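Local structure of tyrosinase (Aspergillus oryzae, 6JU8) at residues D79-G84 and P410-C415; N100-T105 and D406-F411. The protein probably catalyses, as a dicopper enzyme, the oxidation of L-tyrosine and L-dopa to L-dopaquinone by molecular oxygen, a reaction of melanin synthesis. The protein carries 1 engineered substitution. All blocks are in the same frame, centred on the assembly; numbering follows the deposited sequence.

Contact 1. Residues D79-G84 and P410-C415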
loop_
_atom_site.group_PDB
_atom_site.type_symbol
_atom_site.label_atom_id
_atom_site.label_comp_id
_atom_site.label_asym_id
_atom_site.label_seq_id
_atom_site.Cartn_x
_atom_site.Cartn_y
_atom_site.Cartn_z
ATOM N N ASP A 79 -28.836 9.872 -15.376
ATOM C CA ASP A 79 -29.386 10.137 -16.706
ATOM C C ASP A 79 -30.910 10.210 -16.705
ATOM O O ASP A 79 -31.582 9.814 -17.661
ATOM C CB ASP A 79 -28.903 9.133 -17.747
ATOM C CG ASP A 79 -28.822 9.750 -19.136
ATOM O OD1 ASP A 79 -28.653 10.993 -19.230
ATOM O OD2 ASP A 79 -28.929 8.990 -20.122
ATOM N N GLY A 80 -31.466 10.790 -15.632
ATOM C CA GLY A 80 -32.903 10.999 -15.610
ATOM C C GLY A 80 -33.707 9.769 -15.241
ATOM O O GLY A 80 -34.941 9.825 -15.244
ATOM N N VAL A 81 -33.015 8.685 -14.906
ATOM C CA VAL A 81 -33.661 7.438 -14.503
ATOM C C VAL A 81 -33.611 7.342 -12.986
ATOM O O VAL A 81 -32.516 7.415 -12.407
ATOM C CB VAL A 81 -32.925 6.235 -15.117
ATOM C CG1 VAL A 81 -33.646 4.942 -14.760
ATOM C CG2 VAL A 81 -32.735 6.399 -16.613
ATOM N N PRO A 82 -34.741 7.253 -12.306
ATOM C CA PRO A 82 -34.720 7.313 -10.842
ATOM C C PRO A 82 -34.055 6.111 -10.187
ATOM O O PRO A 82 -34.138 5.020 -10.734
ATOM C CB PRO A 82 -36.206 7.352 -10.459
ATOM C CG PRO A 82 -36.897 7.821 -11.702
ATOM C CD PRO A 82 -36.118 7.185 -12.831
ATOM N N GLY A 83 -33.437 6.354 -9.031
ATOM C CA GLY A 83 -32.986 5.271 -8.155
ATOM C C GLY A 83 -34.146 4.753 -7.316
ATOM O O GLY A 83 -35.308 5.016 -7.653
ATOM N N GLY A 84 -33.862 4.044 -6.232
ATOM C CA GLY A 84 -34.896 3.515 -5.354
ATOM C C GLY A 84 -35.168 2.044 -5.580
ATOM O O GLY A 84 -36.144 1.490 -5.076
ATOM N N PRO A 410 -29.704 2.063 -16.550
ATOM C CA PRO A 410 -30.256 3.318 -17.032
ATOM C C PRO A 410 -29.744 3.768 -18.389
ATOM O O PRO A 410 -29.754 4.968 -18.706
ATOM C CB PRO A 410 -29.709 4.266 -15.935
ATOM C CG PRO A 410 -28.283 3.789 -15.813
ATOM C CD PRO A 410 -28.414 2.280 -15.840
ATOM N N PHE A 411 -29.334 2.834 -19.231
ATOM C CA PHE A 411 -28.548 3.137 -20.409
ATOM C C PHE A 411 -29.420 3.464 -21.617
ATOM O O PHE A 411 -30.170 2.608 -22.065
ATOM C CB PHE A 411 -27.628 1.960 -20.728
ATOM C CG PHE A 411 -26.724 1.567 -19.580
ATOM C CD1 PHE A 411 -25.963 2.532 -18.923
ATOM C CD2 PHE A 411 -26.625 0.240 -19.181
ATOM C CE1 PHE A 411 -25.110 2.154 -17.882
ATOM C CE2 PHE A 411 -25.763 -0.139 -18.175
ATOM C CZ PHE A 411 -24.996 0.827 -17.536
ATOM N N HIS A 412 -29.276 4.672 -22.126
ATOM C CA HIS A 412 -30.069 5.158 -23.254
ATOM C C HIS A 412 -29.313 5.052 -24.576
ATOM O O HIS A 412 -28.093 5.225 -24.636
ATOM C CB HIS A 412 -30.472 6.612 -23.035
ATOM C CG HIS A 412 -31.462 6.771 -21.921
ATOM N ND1 HIS A 412 -31.161 7.496 -20.794
ATOM C CD2 HIS A 412 -32.728 6.355 -21.759
ATOM C CE1 HIS A 412 -32.194 7.508 -19.970
ATOM N NE2 HIS A 412 -33.167 6.821 -20.543
ATOM N N ARG A 413 -30.072 4.805 -25.640
ATOM C CA ARG A 413 -29.535 4.811 -26.985
ATOM C C ARG A 413 -30.556 5.413 -27.947
ATOM O O ARG A 413 -31.753 5.484 -27.662
ATOM C CB ARG A 413 -29.143 3.413 -27.451
ATOM C CG ARG A 413 -30.267 2.394 -27.312
ATOM C CD ARG A 413 -29.833 0.999 -27.717
ATOM N NE ARG A 413 -29.389 0.934 -29.103
ATOM C CZ ARG A 413 -30.210 0.736 -30.126
ATOM N NH1 ARG A 413 -31.518 0.577 -29.962
ATOM N NH2 ARG A 413 -29.680 0.702 -31.344
ATOM N N PHE A 414 -30.048 5.791 -29.102
ATOM C CA PHE A 414 -30.900 6.283 -30.175
ATOM C C PHE A 414 -31.210 5.098 -31.085
ATOM O O PHE A 414 -30.261 4.452 -31.557
ATOM C CB PHE A 414 -30.190 7.426 -30.881
ATOM C CG PHE A 414 -30.942 8.098 -31.994
ATOM C CD1 PHE A 414 -32.018 8.928 -31.732
ATOM C CD2 PHE A 414 -30.547 7.903 -33.309
ATOM C CE1 PHE A 414 -32.699 9.553 -32.766
ATOM C CE2 PHE A 414 -31.227 8.522 -34.339
ATOM C CZ PHE A 414 -32.301 9.345 -34.068
ATOM N N CYS A 415 -32.493 4.790 -31.248
ATOM C CA CYS A 415 -32.952 3.746 -32.156
ATOM C C CYS A 415 -33.110 4.301 -33.570
ATOM O O CYS A 415 -33.858 5.262 -33.776
ATOM C CB CYS A 415 -34.294 3.166 -31.699
ATOM S SG CYS A 415 -34.765 1.677 -32.636
HETATM O O HOH W 1 -27.515 6.713 -21.079
#
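The imidazole of His412 meets Asp79 at its edge: the carboxylate oxygen OD2 lies near the ring plane beside ND1, and the backbone O of Asp79 sits in the plane 3.3 Å from CE1 of His412. One face of the ring carries the carbonyl O of Pro410, 3.5 Å above the plane and offset toward the rim. Obliquely to the ring, Val81 CG2 packs 3.6 Å from His412 CE1, and the same methyl reaches CB of Pro410 at 3.8 Å. With CG2 anti to its carbonyl carbon, Val81 sends this branch toward both partners. The ring also meets Phe423 of the neighbouring hairpin strand with nearly parallel planes. His412 ND1 donates to Asp79 OD2 over 2.8 Å in a fairly straight bond (168°). The approach is in the plane of the imidazole but well above that of the carboxylate. A water that donates to Asp79 OD2 accepts from His412 N, tying the strand backbone to the same oxygen, which also takes a bond from Tyr7 N. Asp79 and His412 thus join the loop before helix 103-129 to strand 412-415 in a buried contact; the side chain of Pro410 lies about 11 Å from a bound copper ion. Three donors converging on OD2 probably stabilise the ionised carboxylate, while the bond probably favours the tautomer protonated on ND1 and helps hold the imidazole against rotation.

Contact 2. Residues N100-T105 and D406-F411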
loop_
_atom_site.group_PDB
_atom_site.type_symbol
_atom_site.label_atom_id
_atom_site.label_comp_id
_atom_site.label_asym_id
_atom_site.label_seq_id
_atom_site.Cartn_x
_atom_site.Cartn_y
_atom_site.Cartn_z
ATOM N N ASN A 100 -28.747 -12.528 -12.513
ATOM C CA ASN A 100 -29.701 -12.766 -13.597
ATOM C C ASN A 100 -28.948 -12.930 -14.901
ATOM O O ASN A 100 -27.780 -12.535 -15.008
ATOM C CB ASN A 100 -30.715 -11.627 -13.684
ATOM C CG ASN A 100 -32.031 -12.022 -14.320
ATOM O OD1 ASN A 100 -32.233 -13.181 -14.719
ATOM N ND2 ASN A 100 -32.930 -11.053 -14.413
ATOM N N TYR A 101 -29.632 -13.457 -15.908
ATOM C CA TYR A 101 -29.004 -13.821 -17.179
ATOM C C TYR A 101 -28.564 -12.632 -18.011
ATOM O O TYR A 101 -27.808 -12.783 -18.968
ATOM C CB TYR A 101 -29.957 -14.725 -17.982
ATOM C CG TYR A 101 -30.461 -15.843 -17.099
ATOM C CD1 TYR A 101 -29.579 -16.833 -16.675
ATOM C CD2 TYR A 101 -31.786 -15.893 -16.674
ATOM C CE1 TYR A 101 -30.021 -17.866 -15.863
ATOM C CE2 TYR A 101 -32.227 -16.920 -15.864
ATOM C CZ TYR A 101 -31.342 -17.893 -15.454
ATOM O OH TYR A 101 -31.717 -18.937 -14.641
ATOM N N THR A 102 -29.038 -11.436 -17.667
ATOM C CA THR A 102 -28.564 -10.197 -18.274
ATOM C C THR A 102 -27.317 -9.660 -17.585
ATOM O O THR A 102 -26.846 -8.582 -17.944
ATOM C CB THR A 102 -29.712 -9.159 -18.255
ATOM O OG1 THR A 102 -30.261 -9.183 -16.925
ATOM C CG2 THR A 102 -30.819 -9.480 -19.255
ATOM N N PHE A 103 -26.749 -10.382 -16.627
ATOM C CA PHE A 103 -25.486 -9.924 -16.022
ATOM C C PHE A 103 -24.457 -9.601 -17.086
ATOM O O PHE A 103 -23.851 -8.514 -17.043
ATOM C CB PHE A 103 -25.002 -10.988 -15.020
ATOM C CG PHE A 103 -23.530 -10.902 -14.702
ATOM C CD1 PHE A 103 -23.071 -9.933 -13.803
ATOM C CD2 PHE A 103 -22.608 -11.753 -15.318
ATOM C CE1 PHE A 103 -21.728 -9.796 -13.516
ATOM C CE2 PHE A 103 -21.251 -11.596 -15.051
ATOM C CZ PHE A 103 -20.816 -10.604 -14.180
ATOM N N PRO A 104 -24.158 -10.439 -18.075
ATOM C CA PRO A 104 -23.097 -10.050 -19.029
ATOM C C PRO A 104 -23.491 -8.885 -19.908
ATOM O O PRO A 104 -22.621 -8.092 -20.308
ATOM C CB PRO A 104 -22.909 -11.322 -19.878
ATOM C CG PRO A 104 -23.433 -12.430 -19.000
ATOM C CD PRO A 104 -24.630 -11.827 -18.291
ATOM N N THR A 105 -24.784 -8.786 -20.279
ATOM C CA THR A 105 -25.132 -7.739 -21.253
ATOM C C THR A 105 -25.290 -6.389 -20.589
ATOM O O THR A 105 -24.878 -5.352 -21.148
ATOM C CB THR A 105 -26.389 -8.142 -22.048
ATOM O OG1 THR A 105 -27.363 -8.560 -21.088
ATOM C CG2 THR A 105 -26.056 -9.304 -22.983
ATOM N N ASP A 406 -35.415 -7.529 -21.311
ATOM C CA ASP A 406 -35.370 -6.544 -20.234
ATOM C C ASP A 406 -34.681 -5.254 -20.674
ATOM O O ASP A 406 -33.609 -5.281 -21.297
ATOM C CB ASP A 406 -34.579 -7.092 -19.040
ATOM C CG ASP A 406 -35.279 -8.174 -18.250
ATOM O OD1 ASP A 406 -36.447 -8.516 -18.512
ATOM O OD2 ASP A 406 -34.633 -8.698 -17.311
ATOM N N ASP A 407 -35.248 -4.106 -20.293
ATOM C CA ASP A 407 -34.531 -2.848 -20.452
ATOM C C ASP A 407 -33.296 -2.841 -19.556
ATOM O O ASP A 407 -33.368 -3.098 -18.346
ATOM C CB ASP A 407 -35.459 -1.696 -20.024
ATOM C CG ASP A 407 -36.494 -1.330 -21.068
ATOM O OD1 ASP A 407 -36.348 -1.665 -22.256
ATOM O OD2 ASP A 407 -37.497 -0.724 -20.634
ATOM N N LEU A 408 -32.158 -2.513 -20.132
ATOM C CA LEU A 408 -30.908 -2.407 -19.371
ATOM C C LEU A 408 -30.742 -0.983 -18.881
ATOM O O LEU A 408 -29.883 -0.201 -19.292
ATOM C CB LEU A 408 -29.752 -2.862 -20.258
ATOM C CG LEU A 408 -29.862 -4.269 -20.828
ATOM C CD1 LEU A 408 -28.723 -4.547 -21.806
ATOM C CD2 LEU A 408 -29.880 -5.307 -19.717
ATOM N N ARG A 409 -31.623 -0.637 -17.928
ATOM C CA ARG A 409 -31.603 0.682 -17.296
ATOM C C ARG A 409 -30.278 0.869 -16.578
ATOM O O ARG A 409 -29.758 -0.097 -15.999
ATOM C CB ARG A 409 -32.777 0.779 -16.306
ATOM C CG ARG A 409 -34.146 0.681 -16.987
ATOM C CD ARG A 409 -35.276 0.955 -15.985
ATOM N NE ARG A 409 -34.843 0.609 -14.638
ATOM C CZ ARG A 409 -35.050 1.324 -13.542
ATOM N NH1 ARG A 409 -34.603 0.922 -12.356
ATOM N NH2 ARG A 409 -35.723 2.471 -13.623
ATOM N N PRO A 410 -29.704 2.063 -16.550
ATOM C CA PRO A 410 -30.256 3.318 -17.032
ATOM C C PRO A 410 -29.744 3.768 -18.389
ATOM O O PRO A 410 -29.754 4.968 -18.706
ATOM C CB PRO A 410 -29.709 4.266 -15.935
ATOM C CG PRO A 410 -28.283 3.789 -15.813
ATOM C CD PRO A 410 -28.414 2.280 -15.840
ATOM N N PHE A 411 -29.334 2.834 -19.231
ATOM C CA PHE A 411 -28.548 3.137 -20.409
ATOM C C PHE A 411 -29.420 3.464 -21.617
ATOM O O PHE A 411 -30.170 2.608 -22.065
ATOM C CB PHE A 411 -27.628 1.960 -20.728
ATOM C CG PHE A 411 -26.724 1.567 -19.580
ATOM C CD1 PHE A 411 -25.963 2.532 -18.923
ATOM C CD2 PHE A 411 -26.625 0.240 -19.181
ATOM C CE1 PHE A 411 -25.110 2.154 -17.882
ATOM C CE2 PHE A 411 -25.763 -0.139 -18.175
ATOM C CZ PHE A 411 -24.996 0.827 -17.536
HETATM O O HOH W 2 -35.503 -10.594 -15.771
HETATM O O HOH W 3 -32.328 -7.587 -16.380
#
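Leu408 spreads its two methyls over Thr102 and Thr105, with CD2 lying 4.1 Å from CB of Thr102 and CD1 4.0 Å from the backbone O of Thr105. Its CG stands anti to the carbonyl carbon (chi1 -57°), which turns the branched end toward the start of helix 103-129; Trp106 and Val109 of that helix also touch it. A type I turn from Asn100 to Phe103 leads into this helix, which in the dicopper core bears the copper ligand His107, one residue past Trp106. On the other segment, Leu408 is the centre of an inverse gamma turn, closed by a weak bond from Arg409 N to Asp407 O. Next to the apolar patch the contact turns polar and is bridged by two waters. Asp406 OD2 is 4.1 Å from Asn100 ND2, too far for a direct bond, and the amide and carboxylate planes are turned 58° apart. One water accepts from Asn100 ND2 and donates to Asp406 OD2 at 2.6 Å; a second water, 2.7 Å from Thr102 OG1, also donates to Asp406 OD2. The hydroxyl of Thr105 instead pairs with Ser426 OG.

Overall arrangement
From the N terminus, the chain passes the copper ligand His71, runs through 79-84, supplies His98, and reaches 100-105 just ahead of His107. About 300 residues follow, including His332, His336 and His376 of the second copper, before the chain returns along 406-411 and 410-415. Contact 2 therefore closes a long loop nested within that closed by contact 1. The returning arm meets the two segments in reverse order, first the start of helix 103-129, then the loop preceding it. Their second segments overlap at Pro410 and Phe411, their centres lie about 12 Å apart, and Arg409 packs against Val81 between them. Together they lay the segment after helix 371-389, leading into hairpin 412-423, against the common central domain of tyrosinase, which holds the two coppers.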